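Local structure of porin (Acinetobacter baumannii AB307-0294, 5DL7) at residues 59-64 against 121-126; 71-76 against 143-148; 231-234 against 240-243; 268-273 against 321-326. The protein probably acts as an outer-membrane porin, a beta-barrel channel through which small molecules enter the cell. All coordinates share one frame; numbering follows the deposited sequence.

Interaction 1. Residues 59-64 against 121-126. With C8E ((hydroxyethyloxy)tri(ethyloxy)octane), chain J.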
loop_
_atom_site.group_PDB
_atom_site.type_symbol
_atom_site.label_atom_id
_atom_site.label_comp_id
_atom_site.label_asym_id
_atom_site.label_seq_id
_atom_site.Cartn_x
_atom_site.Cartn_y
_atom_site.Cartn_z
ATOM N N SER A 59 -6.424 17.221 15.895
ATOM C CA SER A 59 -6.657 17.924 17.093
ATOM C C SER A 59 -6.949 16.844 18.204
ATOM O O SER A 59 -7.112 15.709 17.938
ATOM C CB SER A 59 -7.784 18.899 17.075
ATOM O OG SER A 59 -8.960 18.081 17.031
ATOM N N GLY A 60 -6.830 17.261 19.464
ATOM C CA GLY A 60 -7.406 16.437 20.542
ATOM C C GLY A 60 -8.906 16.728 20.569
ATOM O O GLY A 60 -9.477 17.365 19.654
ATOM N N TYR A 61 -9.535 16.358 21.674
ATOM C CA TYR A 61 -10.970 16.431 21.817
ATOM C C TYR A 61 -11.409 17.437 22.786
ATOM O O TYR A 61 -10.765 17.649 23.846
ATOM C CB TYR A 61 -11.437 14.961 22.132
ATOM C CG TYR A 61 -11.406 14.022 21.030
ATOM C CD1 TYR A 61 -12.515 13.936 20.140
ATOM C CD2 TYR A 61 -10.340 13.142 20.808
ATOM C CE1 TYR A 61 -12.555 13.049 19.149
ATOM C CE2 TYR A 61 -10.377 12.221 19.822
ATOM C CZ TYR A 61 -11.512 12.120 18.979
ATOM O OH TYR A 61 -11.523 11.206 17.998
ATOM N N THR A 62 -12.534 18.133 22.515
ATOM C CA THR A 62 -13.120 19.031 23.447
ATOM C C THR A 62 -13.561 18.259 24.775
ATOM O O THR A 62 -13.800 17.058 24.779
ATOM C CB THR A 62 -14.330 19.961 22.909
ATOM O OG1 THR A 62 -15.322 19.161 22.312
ATOM C CG2 THR A 62 -13.964 20.894 21.765
ATOM N N GLU A 63 -13.651 18.996 25.899
ATOM C CA GLU A 63 -14.041 18.335 27.167
ATOM C C GLU A 63 -15.513 18.241 27.028
ATOM O O GLU A 63 -16.106 19.088 26.409
ATOM C CB GLU A 63 -13.647 19.145 28.443
ATOM C CG GLU A 63 -12.182 19.609 28.575
ATOM C CD GLU A 63 -11.038 18.551 28.406
ATOM O OE1 GLU A 63 -11.154 17.460 27.802
ATOM O OE2 GLU A 63 -9.909 18.884 28.825
ATOM N N GLY A 64 -16.115 17.234 27.630
ATOM C CA GLY A 64 -17.581 17.107 27.626
ATOM C C GLY A 64 -17.767 15.618 27.697
ATOM O O GLY A 64 -16.783 14.883 27.458
ATOM N N GLU A 121 -14.828 6.281 18.992
ATOM C CA GLU A 121 -14.645 7.509 18.192
ATOM C C GLU A 121 -15.312 7.366 16.826
ATOM O O GLU A 121 -15.349 6.265 16.271
ATOM C CB GLU A 121 -13.195 7.720 17.964
ATOM C CG GLU A 121 -12.392 8.050 19.167
ATOM C CD GLU A 121 -10.900 7.957 18.941
ATOM O OE1 GLU A 121 -10.303 9.022 18.610
ATOM O OE2 GLU A 121 -10.452 6.782 18.857
ATOM N N LEU A 122 -15.975 8.445 16.388
ATOM C CA LEU A 122 -16.680 8.475 15.133
ATOM C C LEU A 122 -15.941 9.605 14.299
ATOM O O LEU A 122 -15.708 10.677 14.808
ATOM C CB LEU A 122 -18.110 8.830 15.398
ATOM C CG LEU A 122 -19.007 8.969 14.121
ATOM C CD1 LEU A 122 -19.055 7.671 13.445
ATOM C CD2 LEU A 122 -20.413 9.495 14.445
ATOM N N PHE A 123 -15.668 9.308 13.049
ATOM C CA PHE A 123 -14.968 10.202 12.107
ATOM C C PHE A 123 -15.808 10.317 10.843
ATOM O O PHE A 123 -16.310 9.285 10.413
ATOM C CB PHE A 123 -13.638 9.675 11.676
ATOM C CG PHE A 123 -12.667 9.370 12.816
ATOM C CD1 PHE A 123 -12.730 8.122 13.490
ATOM C CD2 PHE A 123 -11.620 10.235 13.097
ATOM C CE1 PHE A 123 -11.859 7.802 14.581
ATOM C CE2 PHE A 123 -10.710 9.945 14.197
ATOM C CZ PHE A 123 -10.866 8.725 14.908
ATOM N N VAL A 124 -16.083 11.585 10.381
ATOM C CA VAL A 124 -16.908 11.795 9.239
ATOM C C VAL A 124 -16.112 12.717 8.308
ATOM O O VAL A 124 -15.670 13.803 8.742
ATOM C CB VAL A 124 -18.237 12.460 9.654
ATOM C CG1 VAL A 124 -19.005 12.757 8.344
ATOM C CG2 VAL A 124 -19.028 11.530 10.569
ATOM N N GLY A 125 -15.966 12.313 7.081
ATOM C CA GLY A 125 -15.279 13.149 6.073
ATOM C C GLY A 125 -14.273 12.406 5.334
ATOM O O GLY A 125 -14.495 11.301 4.833
ATOM N N ASP A 126 -13.086 13.007 5.214
ATOM C CA ASP A 126 -11.997 12.475 4.467
ATOM C C ASP A 126 -11.222 11.478 5.395
ATOM O O ASP A 126 -11.100 11.847 6.554
ATOM C CB ASP A 126 -11.065 13.540 3.991
ATOM C CG ASP A 126 -11.816 14.525 2.709
ATOM O OD1 ASP A 126 -12.087 13.995 1.439
ATOM O OD2 ASP A 126 -12.166 15.735 3.048
HETATM C C10 C8E J . -21.248 9.249 3.912
HETATM C C11 C8E J . -20.460 10.458 3.339
HETATM O O12 C8E J . -20.286 11.484 4.337
HETATM C C13 C8E J . -19.070 12.318 4.341
HETATM C C14 C8E J . -18.856 13.410 3.246
HETATM O O15 C8E J . -17.689 14.173 3.685
HETATM C C16 C8E J . -17.152 15.345 3.087
HETATM C C17 C8E J . -15.933 15.977 3.825
HETATM O O18 C8E J . -16.604 16.232 5.059
HETATM C C19 C8E J . -15.838 16.783 6.086
HETATM C C20 C8E J . -16.880 16.765 7.218
HETATM O O21 C8E J . -16.380 17.599 8.233
#
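The backbones bearing Y61 and E121 run 10.3 Å apart between their CA atoms, too far for strand pairing, so the two residues meet through their side chains across the end of strand 105-117, whose K116 both of them touch. Y61 belongs to the short link between strands 46-58 and 66-79, and its hydroxyl makes a hydrogen bond from OH to OE1 of E121 at 2.6 Å. The glutamate presents the anti side of that oxygen, with the donor 19° out of the carboxylate plane. OE1 in turn sits at the edge of the tyrosine ring, near its plane, while ring and carboxylate are turned 63° against each other. With CG beside its backbone N (chi1 -67°) and the chain extended beyond it, E121 crosses the tyrosine at about a right angle. F123, two residues along the strand, brings its CZ to 4.0 Å from the same hydroxyl. K114 of strand 105-117 adds a cation-pi contact to the Y61 ring, so the phenol is held by its hydroxyl and its pi system together. The arrangement belongs to the wall of an OprD-family beta-barrel, where a tyrosine from a short strand-to-strand link is joined to a wall strand.

Interaction 2. Residues 71-76 against 143-148. With C8E ((hydroxyethyloxy)tri(ethyloxy)octane), chain J.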
loop_
_atom_site.group_PDB
_atom_site.type_symbol
_atom_site.label_atom_id
_atom_site.label_comp_id
_atom_site.label_asym_id
_atom_site.label_seq_id
_atom_site.Cartn_x
_atom_site.Cartn_y
_atom_site.Cartn_z
ATOM N N ASP A 71 -9.530 16.827 12.065
ATOM C CA ASP A 71 -8.226 16.424 11.547
ATOM C C ASP A 71 -8.224 17.042 10.048
ATOM O O ASP A 71 -9.235 17.287 9.433
ATOM C CB ASP A 71 -8.018 14.963 11.325
ATOM C CG ASP A 71 -8.104 14.052 12.657
ATOM O OD1 ASP A 71 -7.822 14.660 13.696
ATOM O OD2 ASP A 71 -8.497 12.785 12.594
ATOM N N VAL A 72 -7.054 17.309 9.554
ATOM C CA VAL A 72 -6.896 17.904 8.255
ATOM C C VAL A 72 -5.686 17.242 7.567
ATOM O O VAL A 72 -4.639 16.922 8.221
ATOM C CB VAL A 72 -6.827 19.343 8.328
ATOM C CG1 VAL A 72 -5.612 19.763 9.052
ATOM C CG2 VAL A 72 -6.695 20.057 6.953
ATOM N N LEU A 73 -5.772 17.042 6.236
ATOM C CA LEU A 73 -4.627 16.553 5.479
ATOM C C LEU A 73 -4.539 17.575 4.250
ATOM O O LEU A 73 -5.435 17.532 3.469
ATOM C CB LEU A 73 -4.881 15.225 5.029
ATOM C CG LEU A 73 -3.826 14.494 4.239
ATOM C CD1 LEU A 73 -2.509 14.292 5.043
ATOM C CD2 LEU A 73 -4.382 13.240 3.653
ATOM N N ALA A 74 -3.483 18.241 4.042
ATOM C CA ALA A 74 -3.312 19.204 2.909
ATOM C C ALA A 74 -2.094 18.786 2.106
ATOM O O ALA A 74 -1.038 18.496 2.689
ATOM C CB ALA A 74 -3.181 20.556 3.433
ATOM N N MET A 75 -2.199 18.776 0.741
ATOM C CA MET A 75 -1.224 18.167 -0.244
ATOM C C MET A 75 -1.022 19.138 -1.362
ATOM O O MET A 75 -1.992 19.724 -1.829
ATOM C CB MET A 75 -1.708 16.902 -0.736
ATOM C CG MET A 75 -1.885 15.823 0.320
ATOM S SD MET A 75 -2.993 14.504 -0.002
ATOM C CE MET A 75 -4.587 15.353 0.457
ATOM N N ALA A 76 0.243 19.491 -1.663
ATOM C CA ALA A 76 0.573 20.301 -2.833
ATOM C C ALA A 76 1.740 19.594 -3.536
ATOM O O ALA A 76 2.783 19.463 -2.918
ATOM C CB ALA A 76 0.881 21.677 -2.437
ATOM N N PRO A 143 -1.176 10.171 -0.277
ATOM C CA PRO A 143 -2.019 9.021 0.068
ATOM C C PRO A 143 -3.335 9.046 -0.700
ATOM O O PRO A 143 -3.873 10.096 -0.904
ATOM C CB PRO A 143 -2.353 9.280 1.581
ATOM C CG PRO A 143 -2.087 10.650 1.866
ATOM C CD PRO A 143 -0.994 11.095 0.854
ATOM N N GLN A 144 -3.802 7.900 -1.094
ATOM C CA GLN A 144 -5.218 7.652 -1.437
ATOM C C GLN A 144 -6.091 7.987 -0.263
ATOM O O GLN A 144 -5.755 7.667 0.896
ATOM C CB GLN A 144 -5.313 6.242 -1.887
ATOM C CG GLN A 144 -6.596 5.834 -2.438
ATOM C CD GLN A 144 -6.599 4.289 -2.604
ATOM O OE1 GLN A 144 -6.077 3.572 -1.717
ATOM N NE2 GLN A 144 -7.240 3.806 -3.599
ATOM N N THR A 145 -7.240 8.671 -0.541
ATOM C CA THR A 145 -8.157 8.923 0.511
ATOM C C THR A 145 -9.576 8.489 0.094
ATOM O O THR A 145 -9.875 8.353 -1.052
ATOM C CB THR A 145 -8.197 10.367 1.099
ATOM O OG1 THR A 145 -8.718 11.306 0.162
ATOM C CG2 THR A 145 -6.754 10.836 1.575
ATOM N N TYR A 146 -10.409 8.330 1.108
ATOM C CA TYR A 146 -11.864 7.950 0.887
ATOM C C TYR A 146 -12.738 8.903 1.656
ATOM O O TYR A 146 -12.315 9.476 2.651
ATOM C CB TYR A 146 -12.110 6.495 1.370
ATOM C CG TYR A 146 -11.552 5.495 0.496
ATOM C CD1 TYR A 146 -10.253 5.059 0.608
ATOM C CD2 TYR A 146 -12.330 4.870 -0.462
ATOM C CE1 TYR A 146 -9.686 4.114 -0.226
ATOM C CE2 TYR A 146 -11.828 3.884 -1.275
ATOM C CZ TYR A 146 -10.453 3.473 -1.157
ATOM O OH TYR A 146 -10.038 2.471 -1.991
ATOM N N ARG A 147 -13.999 9.094 1.228
ATOM C CA ARG A 147 -14.937 9.917 1.910
ATOM C C ARG A 147 -16.044 9.111 2.445
ATOM O O ARG A 147 -16.509 8.254 1.756
ATOM C CB ARG A 147 -15.578 10.935 0.889
ATOM C CG ARG A 147 -15.461 12.242 1.416
ATOM C CD ARG A 147 -15.823 13.317 0.317
ATOM N NE ARG A 147 -14.740 14.300 0.202
ATOM C CZ ARG A 147 -14.845 15.327 -0.655
ATOM N NH1 ARG A 147 -15.856 15.301 -1.539
ATOM N NH2 ARG A 147 -13.913 16.255 -0.698
ATOM N N GLY A 148 -16.304 9.270 3.734
ATOM C CA GLY A 148 -17.387 8.515 4.418
ATOM C C GLY A 148 -17.313 8.666 5.899
ATOM O O GLY A 148 -17.009 9.762 6.441
HETATM C C10 C8E J . -21.248 9.249 3.912
HETATM C C11 C8E J . -20.460 10.458 3.339
HETATM O O12 C8E J . -20.286 11.484 4.337
HETATM C C13 C8E J . -19.070 12.318 4.341
HETATM C C14 C8E J . -18.856 13.410 3.246
HETATM O O15 C8E J . -17.689 14.173 3.685
HETATM C C16 C8E J . -17.152 15.345 3.087
HETATM C C17 C8E J . -15.933 15.977 3.825
HETATM O O18 C8E J . -16.604 16.232 5.059
HETATM C C19 C8E J . -15.838 16.783 6.086
HETATM C C20 C8E J . -16.880 16.765 7.218
HETATM O O21 C8E J . -16.380 17.599 8.233
#
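L73 holds its CG trans to the backbone N (chi1 -179°), and a chi2 of 62° then carries CD2 to both P143 and T145; M75 instead sets CG beside its own N, and a nearly extended chi2 (157°) carries SD to the proline. This is packing of wall against loop inside a porin barrel: strand 66-79 belongs to the wall, whereas P143 ends the loop between strands 126-131 and 145-147, and T145 begins the strand that follows. The loop is probably the inward-folded L3 of the OprD family. The contact is apolar. L73 CD2 rests 3.9 Å from P143 CG, the leucine and the proline sliding past each other in opposite directions. M75 crosses the pyrrolidine at a slant, its SD 4.0 Å from P143 CD. The rigid proline thus takes two flexible side chains at neighbouring ring carbons. T145 separates its two branches by function: OG1 is hydrogen-bonded to the hydroxyl of Y177, and the methyl is the part offered to L73. Farther along, R147 forms a salt bridge with D126 and lays its aliphatic part against a detergent molecule, R147 CD lying 3.7 Å from C16. On the wall side, the closing contact of the patch is L73 CD2 to T145 CG2, at 4.0 Å.

Interaction 3. Residues 231-234 against 240-243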
loop_
_atom_site.group_PDB
_atom_site.type_symbol
_atom_site.label_atom_id
_atom_site.label_comp_id
_atom_site.label_asym_id
_atom_site.label_seq_id
_atom_site.Cartn_x
_atom_site.Cartn_y
_atom_site.Cartn_z
ATOM N N ASN A 231 -0.185 -11.753 12.949
ATOM C CA ASN A 231 1.243 -11.394 12.847
ATOM C C ASN A 231 1.907 -11.327 14.201
ATOM O O ASN A 231 1.269 -11.012 15.189
ATOM C CB ASN A 231 1.402 -10.083 12.069
ATOM C CG ASN A 231 0.847 -8.864 12.758
ATOM O OD1 ASN A 231 -0.364 -8.636 12.789
ATOM N ND2 ASN A 231 1.761 -8.014 13.337
ATOM N N GLY A 232 3.175 -11.699 14.266
ATOM C CA GLY A 232 3.800 -11.741 15.544
ATOM C C GLY A 232 5.291 -11.611 15.515
ATOM O O GLY A 232 5.886 -11.548 14.414
ATOM N N LYS A 233 5.796 -11.412 16.702
ATOM C CA LYS A 233 7.241 -11.342 16.933
ATOM C C LYS A 233 7.440 -12.001 18.276
ATOM O O LYS A 233 7.048 -11.440 19.332
ATOM C CB LYS A 233 7.688 -9.894 16.938
ATOM C CG LYS A 233 9.173 -9.799 17.347
ATOM C CD LYS A 233 9.602 -8.315 17.166
ATOM C CE LYS A 233 10.988 -8.020 17.715
ATOM N NZ LYS A 233 11.105 -6.520 17.886
ATOM N N GLN A 234 7.881 -13.221 18.230
ATOM C CA GLN A 234 7.933 -14.009 19.383
ATOM C C GLN A 234 9.432 -14.330 19.714
ATOM O O GLN A 234 10.109 -14.973 18.927
ATOM C CB GLN A 234 7.277 -15.364 19.059
ATOM C CG GLN A 234 7.220 -16.370 20.204
ATOM C CD GLN A 234 6.596 -17.691 19.767
ATOM O OE1 GLN A 234 5.924 -17.852 18.808
ATOM N NE2 GLN A 234 6.820 -18.642 20.575
ATOM N N LEU A 240 17.089 -14.446 19.747
ATOM C CA LEU A 240 16.520 -14.805 18.489
ATOM C C LEU A 240 15.014 -14.607 18.550
ATOM O O LEU A 240 14.394 -15.026 19.511
ATOM C CB LEU A 240 16.886 -16.275 18.290
ATOM C CG LEU A 240 16.410 -16.958 17.031
ATOM C CD1 LEU A 240 17.123 -16.226 15.887
ATOM C CD2 LEU A 240 16.691 -18.465 16.975
ATOM N N ASN A 241 14.461 -13.881 17.558
ATOM C CA ASN A 241 13.041 -13.624 17.488
ATOM C C ASN A 241 12.505 -14.291 16.222
ATOM O O ASN A 241 13.213 -14.407 15.158
ATOM C CB ASN A 241 12.746 -12.134 17.441
ATOM C CG ASN A 241 13.293 -11.391 18.625
ATOM O OD1 ASN A 241 13.016 -11.803 19.708
ATOM N ND2 ASN A 241 14.294 -10.551 18.428
ATOM N N PHE A 242 11.293 -14.844 16.334
ATOM C CA PHE A 242 10.585 -15.502 15.202
ATOM C C PHE A 242 9.454 -14.608 14.774
ATOM O O PHE A 242 8.616 -14.214 15.558
ATOM C CB PHE A 242 10.030 -16.802 15.655
ATOM C CG PHE A 242 9.007 -17.378 14.681
ATOM C CD1 PHE A 242 9.378 -17.694 13.419
ATOM C CD2 PHE A 242 7.706 -17.568 15.070
ATOM C CE1 PHE A 242 8.427 -18.155 12.433
ATOM C CE2 PHE A 242 6.758 -18.063 14.143
ATOM C CZ PHE A 242 7.135 -18.334 12.816
ATOM N N LEU A 243 9.530 -14.101 13.561
ATOM C CA LEU A 243 8.596 -13.123 13.043
ATOM C C LEU A 243 7.597 -13.854 12.101
ATOM O O LEU A 243 7.984 -14.751 11.291
ATOM C CB LEU A 243 9.294 -12.024 12.279
ATOM C CG LEU A 243 10.492 -11.255 12.832
ATOM C CD1 LEU A 243 10.704 -9.931 12.179
ATOM C CD2 LEU A 243 10.496 -11.122 14.253
#
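Q234 and F242 form the antiparallel hydrogen-bonded pair of this hairpin, each serving the other as donor and acceptor. Q234 N gives to F242 O at 2.9 Å and F242 N to Q234 O at 2.9 Å, both nearly straight at the hydrogen (173° and 172°). Next to it, K233 and L243 make the non-hydrogen-bonded pair, so their backbone groups look outward: K233 bonds to D209 of the preceding hairpin, and L243 to G272 of the following strand. The carbonyls between the strands also receive CA-H contacts, L243 CA lying 3.4 Å from G232 O and K233 CA 3.5 Å from F242 O. The side-chain amides find partners on neighbouring strands. Q234 OE1 is hydrogen-bonded to the hydroxyl of Y210 while lying at the edge of the F242 ring, 4.2 Å from CD2, the amide steeply inclined to the ring at 76°. N241 ND2 is bonded to N274 OD1. On the face shared by K233, N241 and L243, the extended lysine runs side by side with the leucine, K233 CG 3.6 Å from L243 CD2. The chemistry implies a division of labour: between these two segments the hydrogen bonds are all backbone to backbone, while Q234 and N241 tie the hairpin to its neighbours.

Interaction 4. Residues 268-273 against 321-326. With C8E ((hydroxyethyloxy)tri(ethyloxy)octane), chain F; C8E ((hydroxyethyloxy)tri(ethyloxy)octane), chain I; C8E ((hydroxyethyloxy)tri(ethyloxy)octane), chain H.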
loop_
_atom_site.group_PDB
_atom_site.type_symbol
_atom_site.label_atom_id
_atom_site.label_comp_id
_atom_site.label_asym_id
_atom_site.label_seq_id
_atom_site.Cartn_x
_atom_site.Cartn_y
_atom_site.Cartn_z
ATOM N N SER A 268 -1.223 -16.003 2.153
ATOM C CA SER A 268 0.156 -15.524 2.071
ATOM C C SER A 268 0.787 -15.500 3.440
ATOM O O SER A 268 0.092 -15.286 4.451
ATOM C CB SER A 268 0.224 -14.204 1.365
ATOM O OG SER A 268 -0.505 -13.132 1.939
ATOM N N GLY A 269 2.082 -15.777 3.461
ATOM C CA GLY A 269 2.787 -15.765 4.790
ATOM C C GLY A 269 4.232 -15.379 4.541
ATOM O O GLY A 269 4.870 -15.755 3.538
ATOM N N LEU A 270 4.766 -14.654 5.459
ATOM C CA LEU A 270 6.184 -14.339 5.537
ATOM C C LEU A 270 6.664 -14.721 6.930
ATOM O O LEU A 270 6.052 -14.257 7.958
ATOM C CB LEU A 270 6.441 -12.858 5.298
ATOM C CG LEU A 270 7.937 -12.449 5.200
ATOM C CD1 LEU A 270 8.628 -12.893 3.916
ATOM C CD2 LEU A 270 7.962 -10.904 5.274
ATOM N N PHE A 271 7.696 -15.524 6.996
ATOM C CA PHE A 271 8.215 -16.046 8.256
ATOM C C PHE A 271 9.691 -15.748 8.357
ATOM O O PHE A 271 10.460 -16.039 7.431
ATOM C CB PHE A 271 7.993 -17.523 8.363
ATOM C CG PHE A 271 6.569 -17.927 8.135
ATOM C CD1 PHE A 271 5.661 -17.836 9.160
ATOM C CD2 PHE A 271 6.134 -18.283 6.877
ATOM C CE1 PHE A 271 4.324 -18.177 8.957
ATOM C CE2 PHE A 271 4.760 -18.634 6.669
ATOM C CZ PHE A 271 3.889 -18.608 7.734
ATOM N N GLY A 272 10.158 -15.163 9.456
ATOM C CA GLY A 272 11.497 -14.716 9.572
ATOM C C GLY A 272 12.172 -15.033 10.894
ATOM O O GLY A 272 11.505 -15.312 11.891
ATOM N N LEU A 273 13.492 -15.182 10.841
ATOM C CA LEU A 273 14.321 -15.208 12.049
ATOM C C LEU A 273 15.114 -13.917 12.090
ATOM O O LEU A 273 15.906 -13.629 11.142
ATOM C CB LEU A 273 15.244 -16.418 11.951
ATOM C CG LEU A 273 14.438 -17.777 12.044
ATOM C CD1 LEU A 273 15.382 -18.963 12.014
ATOM C CD2 LEU A 273 13.853 -17.840 13.478
ATOM N N SER A 321 9.347 -16.780 -2.016
ATOM C CA SER A 321 10.265 -15.636 -1.864
ATOM C C SER A 321 11.242 -15.826 -0.685
ATOM O O SER A 321 11.049 -16.653 0.202
ATOM C CB SER A 321 9.480 -14.313 -1.618
ATOM O OG SER A 321 8.988 -14.353 -0.260
ATOM N N ILE A 322 12.248 -15.067 -0.765
ATOM C CA ILE A 322 13.291 -15.065 0.305
ATOM C C ILE A 322 13.731 -13.615 0.467
ATOM O O ILE A 322 13.744 -12.843 -0.466
ATOM C CB ILE A 322 14.425 -15.961 -0.026
ATOM C CG1 ILE A 322 15.425 -16.030 1.156
ATOM C CG2 ILE A 322 15.156 -15.592 -1.327
ATOM C CD1 ILE A 322 16.452 -17.131 1.004
ATOM N N ARG A 323 14.056 -13.191 1.699
ATOM C CA ARG A 323 14.359 -11.824 2.037
ATOM C C ARG A 323 15.404 -11.774 3.058
ATOM O O ARG A 323 15.442 -12.595 3.963
ATOM C CB ARG A 323 13.077 -11.219 2.623
ATOM C CG ARG A 323 13.167 -9.796 2.956
ATOM C CD ARG A 323 11.865 -9.468 3.739
ATOM N NE ARG A 323 11.944 -8.077 4.362
ATOM C CZ ARG A 323 11.144 -7.010 4.033
ATOM N NH1 ARG A 323 10.142 -7.111 3.134
ATOM N NH2 ARG A 323 11.297 -5.847 4.630
ATOM N N TYR A 324 16.272 -10.802 2.919
ATOM C CA TYR A 324 17.368 -10.512 3.862
ATOM C C TYR A 324 17.370 -9.065 4.195
ATOM O O TYR A 324 17.267 -8.230 3.358
ATOM C CB TYR A 324 18.752 -10.899 3.294
ATOM C CG TYR A 324 19.837 -10.467 4.254
ATOM C CD1 TYR A 324 20.058 -11.067 5.473
ATOM C CD2 TYR A 324 20.575 -9.329 4.022
ATOM C CE1 TYR A 324 21.038 -10.600 6.382
ATOM C CE2 TYR A 324 21.505 -8.868 4.899
ATOM C CZ TYR A 324 21.754 -9.513 6.082
ATOM O OH TYR A 324 22.721 -8.926 6.910
ATOM N N GLU A 325 17.446 -8.743 5.480
ATOM C CA GLU A 325 17.562 -7.358 5.933
ATOM C C GLU A 325 18.584 -7.229 7.094
ATOM O O GLU A 325 18.711 -8.115 7.898
ATOM C CB GLU A 325 16.206 -6.624 6.352
ATOM C CG GLU A 325 15.397 -7.370 7.154
ATOM C CD GLU A 325 13.821 -7.185 6.804
ATOM O OE1 GLU A 325 13.384 -5.991 6.715
ATOM O OE2 GLU A 325 13.115 -8.266 6.886
ATOM N N TYR A 326 19.115 -6.048 7.098
ATOM C CA TYR A 326 20.043 -5.625 8.226
ATOM C C TYR A 326 19.721 -4.225 8.639
ATOM O O TYR A 326 19.483 -3.278 7.837
ATOM C CB TYR A 326 21.540 -5.743 7.760
ATOM C CG TYR A 326 22.461 -5.575 8.953
ATOM C CD1 TYR A 326 22.569 -6.626 9.861
ATOM C CD2 TYR A 326 23.235 -4.457 9.103
ATOM C CE1 TYR A 326 23.416 -6.485 10.966
ATOM C CE2 TYR A 326 24.145 -4.313 10.165
ATOM C CZ TYR A 326 24.169 -5.345 11.098
ATOM O OH TYR A 326 25.030 -5.343 12.219
HETATM C C1 C8E F . 27.375 2.280 3.525
HETATM C C2 C8E F . 27.062 0.785 3.591
HETATM C C3 C8E F . 25.914 0.316 2.661
HETATM C C4 C8E F . 25.833 -1.213 2.756
HETATM C C5 C8E F . 24.769 -1.914 1.947
HETATM C C6 C8E F . 24.973 -3.376 1.752
HETATM C C7 C8E F . 24.675 -4.095 2.991
HETATM C C8 C8E F . 24.721 -5.508 2.744
HETATM O O9 C8E F . 24.504 -5.597 4.130
HETATM C C10 C8E F . 24.548 -6.596 5.130
HETATM C C11 C8E F . 25.467 -5.920 6.068
HETATM O O12 C8E F . 25.766 -6.501 7.364
HETATM C C13 C8E F . 27.102 -7.096 7.592
HETATM C C14 C8E F . 27.531 -7.068 9.066
HETATM O O15 C8E F . 27.762 -8.377 9.705
HETATM C C16 C8E F . 27.766 -8.335 11.152
HETATM C C17 C8E F . 27.746 -9.743 11.807
HETATM O O18 C8E F . 26.616 -10.270 12.550
HETATM C C19 C8E F . 26.139 -9.527 13.720
HETATM C C20 C8E F . 25.976 -8.016 13.427
HETATM O O21 C8E F . 24.973 -7.191 14.021
HETATM C C1 C8E I . 25.953 -20.333 4.032
HETATM C C2 C8E I . 25.038 -19.201 3.637
HETATM C C3 C8E I . 25.530 -18.607 2.324
HETATM C C4 C8E I . 24.522 -17.646 1.711
HETATM C C5 C8E I . 25.068 -16.230 1.720
HETATM C C6 C8E I . 24.128 -15.102 1.650
HETATM C C7 C8E I . 24.495 -14.020 2.603
HETATM C C8 C8E I . 23.487 -12.882 2.569
HETATM O O9 C8E I . 23.420 -12.456 3.948
HETATM C C10 C8E I . 24.558 -11.659 4.244
HETATM C C11 C8E I . 24.724 -11.617 5.698
HETATM O O12 C8E I . 25.925 -10.967 6.238
HETATM C C13 C8E I . 25.954 -11.646 7.580
HETATM C C14 C8E I . 26.941 -11.329 8.705
HETATM O O15 C8E I . 27.234 -12.557 9.538
HETATM C C1 C8E H . 17.905 -11.751 -2.658
HETATM C C2 C8E H . 17.610 -12.458 -1.407
HETATM C C3 C8E H . 18.886 -12.840 -0.758
HETATM C C4 C8E H . 18.628 -13.842 0.318
HETATM C C5 C8E H . 19.688 -14.066 1.334
HETATM C C6 C8E H . 19.911 -15.452 1.908
HETATM C C7 C8E H . 20.389 -15.408 3.368
HETATM C C8 C8E H . 21.123 -16.630 3.998
HETATM O O9 C8E H . 21.477 -16.212 5.348
HETATM C C10 C8E H . 22.282 -16.995 6.241
HETATM C C11 C8E H . 23.095 -16.072 7.180
HETATM O O12 C8E H . 22.377 -14.860 7.557
HETATM C C13 C8E H . 23.009 -13.998 8.523
HETATM C C14 C8E H . 22.924 -14.579 9.938
HETATM O O15 C8E H . 23.580 -13.722 10.864
HETATM C C16 C8E H . 24.600 -14.358 11.699
#
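The guanidinium of R323, whose stem packs on L270, has E325 CD at its edge, in plane, with the carboxylate itself turned out of that plane. The rings of Y324 and Y326 meet detergent instead. O9 of one molecule lies over the centre of the Y324 ring, 3.8 Å above its plane, and C10 of a second is at the ring's edge; that second molecule also sets O12 3.6 Å above Y326, offset toward the rim, and O21 at its edge. Y324 OH is hydrogen-bonded to H278 ND1. The arginine's grip is side-on: R323 NE meets E325 OE2 at 2.8 Å in a salt bridge, and R323 NH2 meets E325 OE1 at 3.0 Å. This pairing steadies the arginine where L270 reaches it. With chi1 at -173°, the leucine brings CD2 to 4.4 Å from R323 CD, and CD1 to the same distance from S321 OG, loose contacts made past strand 278-288. Charged residues on one face of the strand and detergent-covered tyrosines on the other are characteristic of a transmembrane beta-barrel, the tyrosines resembling its aromatic girdle.

Interactions 1 and 3 are surface contacts, whereas 2 and 4 are partly buried. Interactions 1 and 2 adjoin where the chain turns corners at 125 and 148: G125 N lies 2.8 Å from G148 O, a probable hydrogen bond, and both contacts touch the same detergent molecule. Interactions 3 and 4 follow each other round the barrel, their strands 240-253 and 263-275 being neighbours, with centres 11 Å apart. Only interaction 3 pairs adjacent strands, and it alone has backbone bonds between its segments. Interaction 4 reaches past strand 278-288 by thin aliphatic packing; interaction 1 joins a link to a wall strand through a polar bond; interaction 2 joins strand 66-79 by apolar groups to P143 and T145, at the end of what is probably the inward loop.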